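Local atomic coordinates of ribonuclease J (Methanolobus psychrophilus R15, PDB entry 5HAB), a protein that probably degrades RNA as a metal-dependent exoribonuclease of the beta-CASP group within the metallo-beta-lactamase superfamily. Residues A126-T131 with L305-L310; D369-S374 with K397-Y402; I26-V31 with H457-G462; D212-L217 with R421-E426. The protein carries 1 engineered substitution. One frame throughout, in Å; residues are numbered along the deposited sequence.

In the fold
The four contacts spread over both lobes of the metallo-beta-lactamase/beta-CASP fold. Interaction 3 joins residues from near the two chain ends, so it closes a loop that holds the other three. It packs on the sheet with strands 24-32 and 464-469. Interaction 4 covers the sheet that ends in strand 427-431, and its centre lies about 22 Å from that of interaction 3. Interaction 2 is the edge pair of the parallel beta-CASP sheet, with its centre about 44 to 45 Å from those of interactions 3 and 4. Interaction 1 bridges the two lobes. Its segments alternate along the chain with those of interaction 4. Interactions 2 and 4 both touch the second subunit.

Interaction 1: residues A126-T131 with L305-L310; sequences ATPYTT and LGYIDL
Y129, in the first turn of helix 128-138, sits over the loop 305-310, with CA atoms of Y129 and L305 7.2 Å apart. The contact joins the metallo-beta-lactamase and beta-CASP parts of the fold. T127 is the N-cap of helix 128-138, and its OG1 bonds to the backbone O of D178. The loop leaves helix 293-304 through a Schellman motif at G306, which has positive phi. This places L305 and Y307 beside the helix start.

The two tyrosines form an offset edge-to-face pair. The edge of Y129 points to the face of Y307, with ring centroids 5.7 Å apart and planes at 67°. CG of Y129 is anti to its backbone N (chi1 -175°), which carries the ring toward helix 293-304. There its OH bonds to the backbone O of Y298. CB of Y129 lies 3.7 Å from CE2 of Y307. P128 crosses Y307 at about a right angle and meets the ring at its edge. The OH of Y307 also makes a weak hydrogen bond to D178. L305 adds one methyl: its CD2 is 3.9 Å from CA of Y129 and 3.6 Å from the carbonyl O of P128.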
loop_
_atom_site.group_PDB
_atom_site.type_symbol
_atom_site.label_atom_id
_atom_site.label_comp_id
_atom_site.label_asym_id
_atom_site.label_seq_id
_atom_site.Cartn_x
_atom_site.Cartn_y
_atom_site.Cartn_z
ATOM N N ALA B 126 26.567 8.010 -31.069
ATOM C CA ALA B 126 26.327 7.009 -30.032
ATOM C C ALA B 126 27.520 6.082 -29.839
ATOM O O ALA B 126 28.481 6.119 -30.605
ATOM C CB ALA B 126 25.079 6.199 -30.366
ATOM N N THR B 127 27.462 5.266 -28.793
ATOM C CA THR B 127 28.493 4.269 -28.543
ATOM C C THR B 127 28.371 3.123 -29.546
ATOM O O THR B 127 27.286 2.897 -30.087
ATOM C CB THR B 127 28.393 3.715 -27.108
ATOM O OG1 THR B 127 27.111 3.100 -26.923
ATOM C CG2 THR B 127 28.594 4.827 -26.091
ATOM N N PRO B 128 29.476 2.394 -29.787
ATOM C CA PRO B 128 29.506 1.268 -30.730
ATOM C C PRO B 128 28.314 0.322 -30.621
ATOM O O PRO B 128 27.652 0.069 -31.631
ATOM C CB PRO B 128 30.804 0.551 -30.356
ATOM C CG PRO B 128 31.706 1.662 -29.939
ATOM C CD PRO B 128 30.824 2.689 -29.260
ATOM N N TYR B 129 28.039 -0.184 -29.423
ATOM C CA TYR B 129 26.913 -1.093 -29.239
ATOM C C TYR B 129 25.591 -0.402 -29.574
ATOM O O TYR B 129 24.752 -0.939 -30.314
ATOM C CB TYR B 129 26.887 -1.633 -27.806
ATOM C CG TYR B 129 25.822 -2.683 -27.577
ATOM C CD1 TYR B 129 25.863 -3.899 -28.247
ATOM C CD2 TYR B 129 24.777 -2.458 -26.692
ATOM C CE1 TYR B 129 24.889 -4.859 -28.045
ATOM C CE2 TYR B 129 23.802 -3.416 -26.480
ATOM C CZ TYR B 129 23.861 -4.613 -27.160
ATOM O OH TYR B 129 22.888 -5.568 -26.956
ATOM N N THR B 130 25.426 0.802 -29.033
ATOM C CA THR B 130 24.241 1.607 -29.299
ATOM C C THR B 130 24.079 1.872 -30.789
ATOM O O THR B 130 22.982 1.725 -31.335
ATOM C CB THR B 130 24.296 2.959 -28.574
ATOM O OG1 THR B 130 24.651 2.758 -27.202
ATOM C CG2 THR B 130 22.951 3.655 -28.658
ATOM N N THR B 131 25.173 2.261 -31.439
ATOM C CA THR B 131 25.143 2.530 -32.874
ATOM C C THR B 131 24.699 1.293 -33.630
ATOM O O THR B 131 23.892 1.384 -34.546
ATOM C CB THR B 131 26.517 2.965 -33.424
ATOM O OG1 THR B 131 27.478 1.933 -33.173
ATOM C CG2 THR B 131 26.986 4.266 -32.784
ATOM N N LEU B 305 30.362 -7.720 -31.502
ATOM C CA LEU B 305 31.197 -6.543 -31.265
ATOM C C LEU B 305 32.158 -6.773 -30.108
ATOM O O LEU B 305 32.910 -5.875 -29.726
ATOM C CB LEU B 305 30.345 -5.295 -31.000
ATOM C CG LEU B 305 29.628 -4.600 -32.166
ATOM C CD1 LEU B 305 28.649 -5.500 -32.894
ATOM C CD2 LEU B 305 28.919 -3.352 -31.664
ATOM N N GLY B 306 32.138 -7.983 -29.560
ATOM C CA GLY B 306 33.105 -8.368 -28.550
ATOM C C GLY B 306 32.854 -7.854 -27.145
ATOM O O GLY B 306 33.795 -7.681 -26.373
ATOM N N TYR B 307 31.594 -7.601 -26.805
ATOM C CA TYR B 307 31.269 -7.152 -25.452
ATOM C C TYR B 307 31.107 -8.334 -24.492
ATOM O O TYR B 307 31.433 -8.228 -23.311
ATOM C CB TYR B 307 30.007 -6.285 -25.462
ATOM C CG TYR B 307 30.257 -4.887 -25.984
ATOM C CD1 TYR B 307 30.816 -3.914 -25.167
ATOM C CD2 TYR B 307 29.936 -4.541 -27.290
ATOM C CE1 TYR B 307 31.052 -2.634 -25.634
ATOM C CE2 TYR B 307 30.168 -3.258 -27.768
ATOM C CZ TYR B 307 30.726 -2.311 -26.934
ATOM O OH TYR B 307 30.962 -1.036 -27.397
ATOM N N ILE B 308 30.604 -9.455 -24.997
ATOM C CA ILE B 308 30.496 -10.668 -24.191
ATOM C C ILE B 308 31.113 -11.863 -24.894
ATOM O O ILE B 308 31.074 -11.968 -26.121
ATOM C CB ILE B 308 29.047 -10.997 -23.832
ATOM C CG1 ILE B 308 28.147 -10.844 -25.059
ATOM C CG2 ILE B 308 28.596 -10.160 -22.653
ATOM C CD1 ILE B 308 26.968 -11.775 -25.055
ATOM N N ASP B 309 31.673 -12.769 -24.099
ATOM C CA ASP B 309 32.179 -14.027 -24.619
ATOM C C ASP B 309 31.138 -15.116 -24.376
ATOM O O ASP B 309 30.527 -15.172 -23.309
ATOM C CB ASP B 309 33.507 -14.390 -23.952
ATOM C CG ASP B 309 34.282 -15.439 -24.725
ATOM O OD1 ASP B 309 34.020 -15.606 -25.936
ATOM O OD2 ASP B 309 35.152 -16.100 -24.119
ATOM N N LEU B 310 30.931 -15.973 -25.370
ATOM C CA LEU B 310 29.978 -17.068 -25.243
ATOM C C LEU B 310 30.663 -18.423 -25.401
ATOM O O LEU B 310 31.507 -18.599 -26.278
ATOM C CB LEU B 310 28.858 -16.927 -26.275
ATOM C CG LEU B 310 27.926 -15.725 -26.117
ATOM C CD1 LEU B 310 26.892 -15.709 -27.234
ATOM C CD2 LEU B 310 27.252 -15.730 -24.751
#

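Interaction 2: residues D369-S374 with K397-Y402; sequences DRIIFS and KGARIY
R370, I371 and I372 pair with R400, I401 and Y402 as parallel strands, 20° apart in direction. Four backbone bonds join them, among them R400 N to D369 O at 2.6 Å and F373 N to Y402 O at 2.9 Å.

Both sheet faces are tightly packed. On one, I371 CD1 meets A399 CB at 3.8 Å, and F373 CE1 meets I401 CG2 at 3.9 Å. On the other, Y402 packs with R370 and lies side by side with I372. R370 bends at chi2 and chi3 to bring its guanidinium across the Y402 ring, the planes 60° apart. R370 CG lies 3.6 Å from Y402 CE1, which also lies over one guanidinium face. R370 NH2 bonds to the backbone O of V251.

The looser part lies before the second strand, at the partly exposed G398, which 369-374 barely covers. R400 is packed against the second subunit, with salt bridges to its E414 and D447 and a cation-pi contact with its W417.

Helix 381-396 links the strands in a beta-alpha-beta unit and packs on I371 and F373. Strand 262-266 borders strand 370-374 on its other side, while helix 241-253 covers I372 and Y402.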
loop_
_atom_site.group_PDB
_atom_site.type_symbol
_atom_site.label_atom_id
_atom_site.label_comp_id
_atom_site.label_asym_id
_atom_site.label_seq_id
_atom_site.Cartn_x
_atom_site.Cartn_y
_atom_site.Cartn_z
ATOM N N ASP B 369 8.851 -27.562 -11.520
ATOM C CA ASP B 369 9.633 -26.747 -12.456
ATOM C C ASP B 369 9.835 -25.321 -11.946
ATOM O O ASP B 369 8.919 -24.704 -11.400
ATOM C CB ASP B 369 8.969 -26.723 -13.836
ATOM C CG ASP B 369 9.197 -28.007 -14.614
ATOM O OD1 ASP B 369 10.235 -28.663 -14.381
ATOM O OD2 ASP B 369 8.351 -28.349 -15.470
ATOM N N ARG B 370 11.049 -24.811 -12.114
ATOM C CA ARG B 370 11.408 -23.517 -11.555
ATOM C C ARG B 370 11.582 -22.422 -12.632
ATOM O O ARG B 370 12.383 -22.548 -13.562
ATOM C CB ARG B 370 12.669 -23.687 -10.695
ATOM C CG ARG B 370 12.413 -24.405 -9.353
ATOM C CD ARG B 370 13.632 -25.214 -8.912
ATOM N NE ARG B 370 14.849 -24.494 -9.244
ATOM C CZ ARG B 370 15.578 -23.814 -8.363
ATOM N NH1 ARG B 370 15.215 -23.774 -7.080
ATOM N NH2 ARG B 370 16.677 -23.176 -8.760
ATOM N N ILE B 371 10.793 -21.358 -12.505
ATOM C CA ILE B 371 10.863 -20.231 -13.430
ATOM C C ILE B 371 11.407 -18.997 -12.724
ATOM O O ILE B 371 10.798 -18.480 -11.786
ATOM C CB ILE B 371 9.499 -19.970 -14.075
ATOM C CG1 ILE B 371 9.016 -21.264 -14.734
ATOM C CG2 ILE B 371 9.594 -18.835 -15.084
ATOM C CD1 ILE B 371 7.697 -21.159 -15.420
ATOM N N ILE B 372 12.565 -18.537 -13.185
ATOM C CA ILE B 372 13.272 -17.438 -12.552
ATOM C C ILE B 372 13.135 -16.154 -13.364
ATOM O O ILE B 372 13.700 -16.026 -14.453
ATOM C CB ILE B 372 14.758 -17.784 -12.352
ATOM C CG1 ILE B 372 14.910 -18.997 -11.432
ATOM C CG2 ILE B 372 15.515 -16.588 -11.798
ATOM C CD1 ILE B 372 15.205 -20.281 -12.168
ATOM N N PHE B 373 12.379 -15.209 -12.817
ATOM C CA PHE B 373 12.261 -13.873 -13.376
ATOM C C PHE B 373 13.386 -12.996 -12.843
ATOM O O PHE B 373 13.308 -12.480 -11.733
ATOM C CB PHE B 373 10.907 -13.255 -13.028
ATOM C CG PHE B 373 9.740 -13.943 -13.669
ATOM C CD1 PHE B 373 9.289 -15.164 -13.191
ATOM C CD2 PHE B 373 9.073 -13.358 -14.732
ATOM C CE1 PHE B 373 8.209 -15.797 -13.775
ATOM C CE2 PHE B 373 7.988 -13.984 -15.318
ATOM C CZ PHE B 373 7.556 -15.205 -14.840
ATOM N N SER B 374 14.442 -12.839 -13.631
ATOM C CA SER B 374 15.522 -11.939 -13.260
ATOM C C SER B 374 15.181 -10.522 -13.718
ATOM O O SER B 374 15.845 -9.958 -14.589
ATOM C CB SER B 374 16.838 -12.397 -13.865
ATOM O OG SER B 374 17.907 -11.729 -13.239
ATOM N N LYS B 397 0.024 -24.697 -13.751
ATOM C CA LYS B 397 0.675 -25.899 -14.269
ATOM C C LYS B 397 1.766 -26.394 -13.320
ATOM O O LYS B 397 2.572 -27.251 -13.682
ATOM C CB LYS B 397 1.264 -25.650 -15.659
ATOM C CG LYS B 397 0.230 -25.491 -16.774
ATOM C CD LYS B 397 0.875 -25.662 -18.147
ATOM C CE LYS B 397 -0.126 -25.479 -19.279
ATOM N NZ LYS B 397 -0.591 -24.068 -19.379
ATOM N N GLY B 398 1.790 -25.847 -12.107
ATOM C CA GLY B 398 2.653 -26.350 -11.046
ATOM C C GLY B 398 4.064 -25.793 -10.931
ATOM O O GLY B 398 4.876 -26.319 -10.172
ATOM N N ALA B 399 4.360 -24.725 -11.664
ATOM C CA ALA B 399 5.702 -24.149 -11.647
ATOM C C ALA B 399 5.965 -23.398 -10.342
ATOM O O ALA B 399 5.039 -22.902 -9.707
ATOM C CB ALA B 399 5.898 -23.225 -12.837
ATOM N N ARG B 400 7.231 -23.315 -9.952
ATOM C CA ARG B 400 7.615 -22.531 -8.787
ATOM C C ARG B 400 8.259 -21.229 -9.264
ATOM O O ARG B 400 9.240 -21.238 -10.019
ATOM C CB ARG B 400 8.567 -23.314 -7.866
ATOM C CG ARG B 400 8.077 -24.707 -7.424
ATOM C CD ARG B 400 6.691 -24.694 -6.770
ATOM N NE ARG B 400 6.625 -23.879 -5.556
ATOM C CZ ARG B 400 5.492 -23.559 -4.934
ATOM N NH1 ARG B 400 4.327 -23.987 -5.407
ATOM N NH2 ARG B 400 5.520 -22.807 -3.840
ATOM N N ILE B 401 7.672 -20.111 -8.849
ATOM C CA ILE B 401 8.074 -18.797 -9.335
ATOM C C ILE B 401 9.111 -18.138 -8.437
ATOM O O ILE B 401 8.853 -17.887 -7.261
ATOM C CB ILE B 401 6.849 -17.877 -9.471
ATOM C CG1 ILE B 401 5.741 -18.576 -10.263
ATOM C CG2 ILE B 401 7.246 -16.557 -10.113
ATOM C CD1 ILE B 401 6.146 -18.944 -11.667
ATOM N N TYR B 402 10.276 -17.842 -9.002
ATOM C CA TYR B 402 11.265 -17.012 -8.325
ATOM C C TYR B 402 11.233 -15.619 -8.935
ATOM O O TYR B 402 11.668 -15.422 -10.063
ATOM C CB TYR B 402 12.666 -17.606 -8.441
ATOM C CG TYR B 402 12.850 -18.916 -7.714
ATOM C CD1 TYR B 402 12.293 -20.086 -8.206
ATOM C CD2 TYR B 402 13.598 -18.988 -6.545
ATOM C CE1 TYR B 402 12.462 -21.290 -7.551
ATOM C CE2 TYR B 402 13.773 -20.191 -5.881
ATOM C CZ TYR B 402 13.201 -21.339 -6.392
ATOM O OH TYR B 402 13.361 -22.544 -5.752
#

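Interaction 3: residues I26-V31 with H457-G462; sequences IGIIAV and HLLRNG. With SO4 (sulfate ion), chain M.
The carboxamide of N461 lies beside V31, its OD1 3.7 Å from V31 O. That oxygen takes the backbone N-H of Y34, and ND2 gives to E36. These two bonds fix the amide rotation. The imidazole of H457 lies farther off and has a sulfate, probably from the crystallisation liquor, at its edge. ND1 of H457 gives a hydrogen bond to sulfate O1, modelled at a doubtfully short 2.5 Å, with the sulfur in the ring plane. H457 NE2 bonds to H427 ND1, and the two rings meet with planes at about 35°.

The strand belongs to the mixed sheet of the metallo-beta-lactamase fold. The run 459-462 heads 55° away from the direction of 28-31; the loop then leads into strand 464-469, which pairs with strand 24-32. One backbone bond ties loop to strand: G462 N gives to A30 O at 2.5 Å.

A30 points at the loop, its CB 3.6 Å from R460 O and 4.0 Å from L459 CB. L459 crosses I28 at about a right angle. Its CD1 lies 3.7 Å from I28 O and 4.2 Å from I28 CG2. R460 turns away to a salt bridge with E446 of the third subunit.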
loop_
_atom_site.group_PDB
_atom_site.type_symbol
_atom_site.label_atom_id
_atom_site.label_comp_id
_atom_site.label_asym_id
_atom_site.label_seq_id
_atom_site.Cartn_x
_atom_site.Cartn_y
_atom_site.Cartn_z
ATOM N N ILE B 26 22.176 29.452 -23.481
ATOM C CA ILE B 26 21.872 28.033 -23.342
ATOM C C ILE B 26 20.365 27.818 -23.255
ATOM O O ILE B 26 19.684 28.496 -22.505
ATOM C CB ILE B 26 22.570 27.445 -22.089
ATOM C CG1 ILE B 26 24.084 27.651 -22.159
ATOM C CG2 ILE B 26 22.224 25.969 -21.913
ATOM C CD1 ILE B 26 24.770 26.783 -23.188
ATOM N N GLY B 27 19.841 26.875 -24.024
ATOM C CA GLY B 27 18.455 26.485 -23.881
ATOM C C GLY B 27 18.347 25.038 -23.444
ATOM O O GLY B 27 18.964 24.160 -24.042
ATOM N N ILE B 28 17.570 24.787 -22.396
ATOM C CA ILE B 28 17.289 23.423 -21.974
ATOM C C ILE B 28 15.832 23.184 -22.316
ATOM O O ILE B 28 14.944 23.707 -21.655
ATOM C CB ILE B 28 17.540 23.186 -20.468
ATOM C CG1 ILE B 28 18.929 23.673 -20.038
ATOM C CG2 ILE B 28 17.353 21.706 -20.137
ATOM C CD1 ILE B 28 20.074 22.925 -20.666
ATOM N N ILE B 29 15.591 22.410 -23.364
ATOM C CA ILE B 29 14.239 22.171 -23.853
ATOM C C ILE B 29 13.780 20.769 -23.479
ATOM O O ILE B 29 14.397 19.775 -23.866
ATOM C CB ILE B 29 14.141 22.390 -25.376
ATOM C CG1 ILE B 29 14.586 23.809 -25.746
ATOM C CG2 ILE B 29 12.717 22.159 -25.848
ATOM C CD1 ILE B 29 16.046 23.919 -26.134
ATOM N N ALA B 30 12.699 20.701 -22.710
ATOM C CA ALA B 30 12.098 19.433 -22.324
ATOM C C ALA B 30 11.074 19.006 -23.370
ATOM O O ALA B 30 10.057 19.672 -23.546
ATOM C CB ALA B 30 11.446 19.560 -20.948
ATOM N N VAL B 31 11.329 17.901 -24.066
ATOM C CA VAL B 31 10.439 17.514 -25.153
ATOM C C VAL B 31 9.523 16.376 -24.725
ATOM O O VAL B 31 8.302 16.456 -24.874
ATOM C CB VAL B 31 11.229 17.133 -26.412
ATOM C CG1 VAL B 31 10.276 16.879 -27.564
ATOM C CG2 VAL B 31 12.197 18.248 -26.759
ATOM N N HIS B 457 15.453 23.708 -11.344
ATOM C CA HIS B 457 14.354 24.027 -12.251
ATOM C C HIS B 457 13.448 22.854 -12.591
ATOM O O HIS B 457 13.896 21.793 -13.031
ATOM C CB HIS B 457 14.918 24.653 -13.525
ATOM C CG HIS B 457 15.886 25.756 -13.250
ATOM N ND1 HIS B 457 15.489 27.064 -13.074
ATOM C CD2 HIS B 457 17.225 25.738 -13.053
ATOM C CE1 HIS B 457 16.546 27.809 -12.808
ATOM N NE2 HIS B 457 17.613 27.029 -12.789
ATOM N N LEU B 458 12.156 23.080 -12.392
ATOM C CA LEU B 458 11.130 22.097 -12.683
ATOM C C LEU B 458 10.516 22.375 -14.051
ATOM O O LEU B 458 9.773 23.339 -14.220
ATOM C CB LEU B 458 10.049 22.116 -11.596
ATOM C CG LEU B 458 8.842 21.204 -11.805
ATOM C CD1 LEU B 458 9.286 19.766 -12.065
ATOM C CD2 LEU B 458 7.895 21.276 -10.621
ATOM N N LEU B 459 10.874 21.556 -15.033
ATOM C CA LEU B 459 10.339 21.688 -16.385
ATOM C C LEU B 459 9.219 20.688 -16.692
ATOM O O LEU B 459 9.267 19.530 -16.266
ATOM C CB LEU B 459 11.464 21.521 -17.411
ATOM C CG LEU B 459 12.615 22.522 -17.364
ATOM C CD1 LEU B 459 13.511 22.344 -18.577
ATOM C CD2 LEU B 459 12.067 23.943 -17.301
ATOM N N ARG B 460 8.235 21.142 -17.463
ATOM C CA ARG B 460 7.200 20.281 -18.030
ATOM C C ARG B 460 7.506 20.065 -19.518
ATOM O O ARG B 460 8.224 20.866 -20.114
ATOM C CB ARG B 460 5.813 20.913 -17.849
ATOM C CG ARG B 460 5.491 21.334 -16.416
ATOM C CD ARG B 460 5.284 20.127 -15.524
ATOM N NE ARG B 460 3.938 19.576 -15.655
ATOM C CZ ARG B 460 3.636 18.292 -15.489
ATOM N NH1 ARG B 460 4.593 17.410 -15.219
ATOM N NH2 ARG B 460 2.380 17.886 -15.616
ATOM N N ASN B 461 6.966 19.003 -20.116
ATOM C CA ASN B 461 7.132 18.771 -21.557
ATOM C C ASN B 461 6.767 20.025 -22.351
ATOM O O ASN B 461 5.714 20.625 -22.130
ATOM C CB ASN B 461 6.266 17.600 -22.053
ATOM C CG ASN B 461 6.733 16.240 -21.543
ATOM O OD1 ASN B 461 7.909 16.032 -21.248
ATOM N ND2 ASN B 461 5.803 15.299 -21.464
ATOM N N GLY B 462 7.648 20.425 -23.260
ATOM C CA GLY B 462 7.375 21.534 -24.152
ATOM C C GLY B 462 7.939 22.847 -23.653
ATOM O O GLY B 462 7.845 23.874 -24.332
HETATM S S SO4 M . 12.236 29.104 -13.247
HETATM O O1 SO4 M . 13.256 28.131 -12.873
HETATM O O2 SO4 M . 12.481 30.356 -12.537
HETATM O O3 SO4 M . 10.916 28.587 -12.893
HETATM O O4 SO4 M . 12.295 29.342 -14.688
#

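Interaction 4: residues D212-L217 with R421-E426; sequences DRLKEL and RMLKPE
L214 and L217 face L423, while M422 lies along the flank of helix 211-220. The helices come close here, with CA atoms of K215 and M422 5.0 Å apart.

The apolar contacts dominate. L214 crosses M422 at an angle, and its CD1 meets the methyl CE of M422 at 3.7 Å. M422 reaches it because its chain is straight at chi2 and then turns at chi3 (-69°). CD2 of L423 touches two leucines of the other helix. It lies 4.0 Å from L217 CB and 4.3 Å from L214 CD2. The same methyl is 3.5 Å from L214 O.

The polar contact between the segments runs through water. One water gives hydrogen bonds to K215 O at 2.9 Å and to M422 O at 3.2 Å.

Charged groups lie around the edge. R213 makes a weak salt bridge to E216 in its own helix. It also forms salt bridges with E168 (through NE) and E220 (through NH1). K215 NZ pairs with E256 of the second subunit.

Helices 211-220 and 413-423 both pack on one beta sheet of the metallo-beta-lactamase fold. L214 and L217 rest on strand 179-186, L217 and L423 on strand 189-194, and L423 also on strand 222-228.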
loop_
_atom_site.group_PDB
_atom_site.type_symbol
_atom_site.label_atom_id
_atom_site.label_comp_id
_atom_site.label_asym_id
_atom_site.label_seq_id
_atom_site.Cartn_x
_atom_site.Cartn_y
_atom_site.Cartn_z
ATOM N N ASP B 212 36.821 10.616 -11.438
ATOM C CA ASP B 212 37.884 11.586 -11.674
ATOM C C ASP B 212 37.455 12.647 -12.680
ATOM O O ASP B 212 37.594 13.849 -12.436
ATOM C CB ASP B 212 39.143 10.880 -12.170
ATOM C CG ASP B 212 39.794 10.034 -11.097
ATOM O OD1 ASP B 212 39.502 10.258 -9.903
ATOM O OD2 ASP B 212 40.588 9.138 -11.452
ATOM N N ARG B 213 36.939 12.191 -13.818
ATOM C CA ARG B 213 36.502 13.100 -14.865
ATOM C C ARG B 213 35.323 13.936 -14.389
ATOM O O ARG B 213 35.224 15.111 -14.729
ATOM C CB ARG B 213 36.132 12.334 -16.137
ATOM C CG ARG B 213 35.755 13.231 -17.305
ATOM C CD ARG B 213 36.869 14.223 -17.607
ATOM N NE ARG B 213 36.487 15.176 -18.644
ATOM C CZ ARG B 213 36.804 16.467 -18.620
ATOM N NH1 ARG B 213 37.504 16.960 -17.609
ATOM N NH2 ARG B 213 36.414 17.265 -19.605
ATOM N N LEU B 214 34.441 13.336 -13.594
ATOM C CA LEU B 214 33.300 14.068 -13.053
ATOM C C LEU B 214 33.786 15.219 -12.180
ATOM O O LEU B 214 33.285 16.345 -12.282
ATOM C CB LEU B 214 32.382 13.143 -12.246
ATOM C CG LEU B 214 31.696 11.990 -12.987
ATOM C CD1 LEU B 214 30.816 11.178 -12.041
ATOM C CD2 LEU B 214 30.894 12.495 -14.169
ATOM N N LYS B 215 34.787 14.940 -11.348
ATOM C CA LYS B 215 35.343 15.955 -10.457
ATOM C C LYS B 215 36.013 17.067 -11.259
ATOM O O LYS B 215 35.811 18.261 -10.990
ATOM C CB LYS B 215 36.345 15.326 -9.489
ATOM C CG LYS B 215 35.749 14.296 -8.546
ATOM C CD LYS B 215 36.805 13.757 -7.594
ATOM C CE LYS B 215 36.298 12.546 -6.831
ATOM N NZ LYS B 215 37.341 12.002 -5.920
ATOM N N GLU B 216 36.810 16.664 -12.247
ATOM C CA GLU B 216 37.451 17.614 -13.153
ATOM C C GLU B 216 36.424 18.529 -13.814
ATOM O O GLU B 216 36.593 19.742 -13.802
ATOM C CB GLU B 216 38.269 16.883 -14.217
ATOM C CG GLU B 216 39.567 16.294 -13.693
ATOM C CD GLU B 216 40.422 15.697 -14.794
ATOM O OE1 GLU B 216 39.864 15.351 -15.859
ATOM O OE2 GLU B 216 41.650 15.572 -14.595
ATOM N N LEU B 217 35.373 17.945 -14.391
ATOM C CA LEU B 217 34.272 18.709 -14.986
ATOM C C LEU B 217 33.700 19.706 -13.995
ATOM O O LEU B 217 33.453 20.864 -14.336
ATOM C CB LEU B 217 33.153 17.787 -15.474
ATOM C CG LEU B 217 33.143 17.373 -16.940
ATOM C CD1 LEU B 217 31.977 16.445 -17.186
ATOM C CD2 LEU B 217 33.042 18.598 -17.830
ATOM N N ARG B 421 27.573 16.635 -5.696
ATOM C CA ARG B 421 28.768 17.166 -5.042
ATOM C C ARG B 421 29.990 17.133 -5.957
ATOM O O ARG B 421 30.906 17.939 -5.806
ATOM C CB ARG B 421 29.075 16.387 -3.760
ATOM C CG ARG B 421 28.130 16.667 -2.601
ATOM C CD ARG B 421 28.701 16.171 -1.268
ATOM N NE ARG B 421 30.164 16.170 -1.238
ATOM C CZ ARG B 421 30.913 15.078 -1.364
ATOM N NH1 ARG B 421 30.336 13.895 -1.532
ATOM N NH2 ARG B 421 32.235 15.169 -1.327
ATOM N N MET B 422 29.987 16.229 -6.929
ATOM C CA MET B 422 31.110 16.124 -7.850
ATOM C C MET B 422 31.019 17.131 -9.000
ATOM O O MET B 422 31.978 17.847 -9.283
ATOM C CB MET B 422 31.204 14.699 -8.400
ATOM C CG MET B 422 31.729 13.692 -7.386
ATOM S SD MET B 422 31.981 12.045 -8.077
ATOM C CE MET B 422 30.287 11.534 -8.361
ATOM N N LEU B 423 29.865 17.191 -9.655
ATOM C CA LEU B 423 29.715 18.056 -10.819
ATOM C C LEU B 423 29.548 19.520 -10.434
ATOM O O LEU B 423 29.807 20.409 -11.246
ATOM C CB LEU B 423 28.527 17.603 -11.669
ATOM C CG LEU B 423 28.769 16.360 -12.524
ATOM C CD1 LEU B 423 27.518 15.994 -13.312
ATOM C CD2 LEU B 423 29.951 16.597 -13.456
ATOM N N LYS B 424 29.128 19.756 -9.193
ATOM C CA LYS B 424 28.812 21.098 -8.697
ATOM C C LYS B 424 28.114 21.979 -9.741
ATOM O O LYS B 424 28.569 23.083 -10.034
ATOM C CB LYS B 424 30.086 21.785 -8.195
ATOM C CG LYS B 424 30.810 21.003 -7.107
ATOM C CD LYS B 424 32.096 21.695 -6.678
ATOM C CE LYS B 424 33.141 20.687 -6.215
ATOM N NZ LYS B 424 34.452 21.336 -5.927
ATOM N N PRO B 425 27.004 21.487 -10.315
ATOM C CA PRO B 425 26.383 22.270 -11.385
ATOM C C PRO B 425 25.794 23.590 -10.899
ATOM O O PRO B 425 25.357 23.708 -9.757
ATOM C CB PRO B 425 25.286 21.337 -11.895
ATOM C CG PRO B 425 24.910 20.539 -10.709
ATOM C CD PRO B 425 26.200 20.302 -9.968
ATOM N N GLU B 426 25.786 24.575 -11.785
ATOM C CA GLU B 426 25.231 25.883 -11.483
ATOM C C GLU B 426 23.707 25.820 -11.487
ATOM O O GLU B 426 23.043 26.511 -10.718
ATOM C CB GLU B 426 25.735 26.903 -12.503
ATOM C CG GLU B 426 25.288 28.328 -12.275
ATOM C CD GLU B 426 25.924 29.282 -13.270
ATOM O OE1 GLU B 426 26.776 28.825 -14.063
ATOM O OE2 GLU B 426 25.570 30.482 -13.262
HETATM O O HOH W 1 34.796 19.137 -8.378
#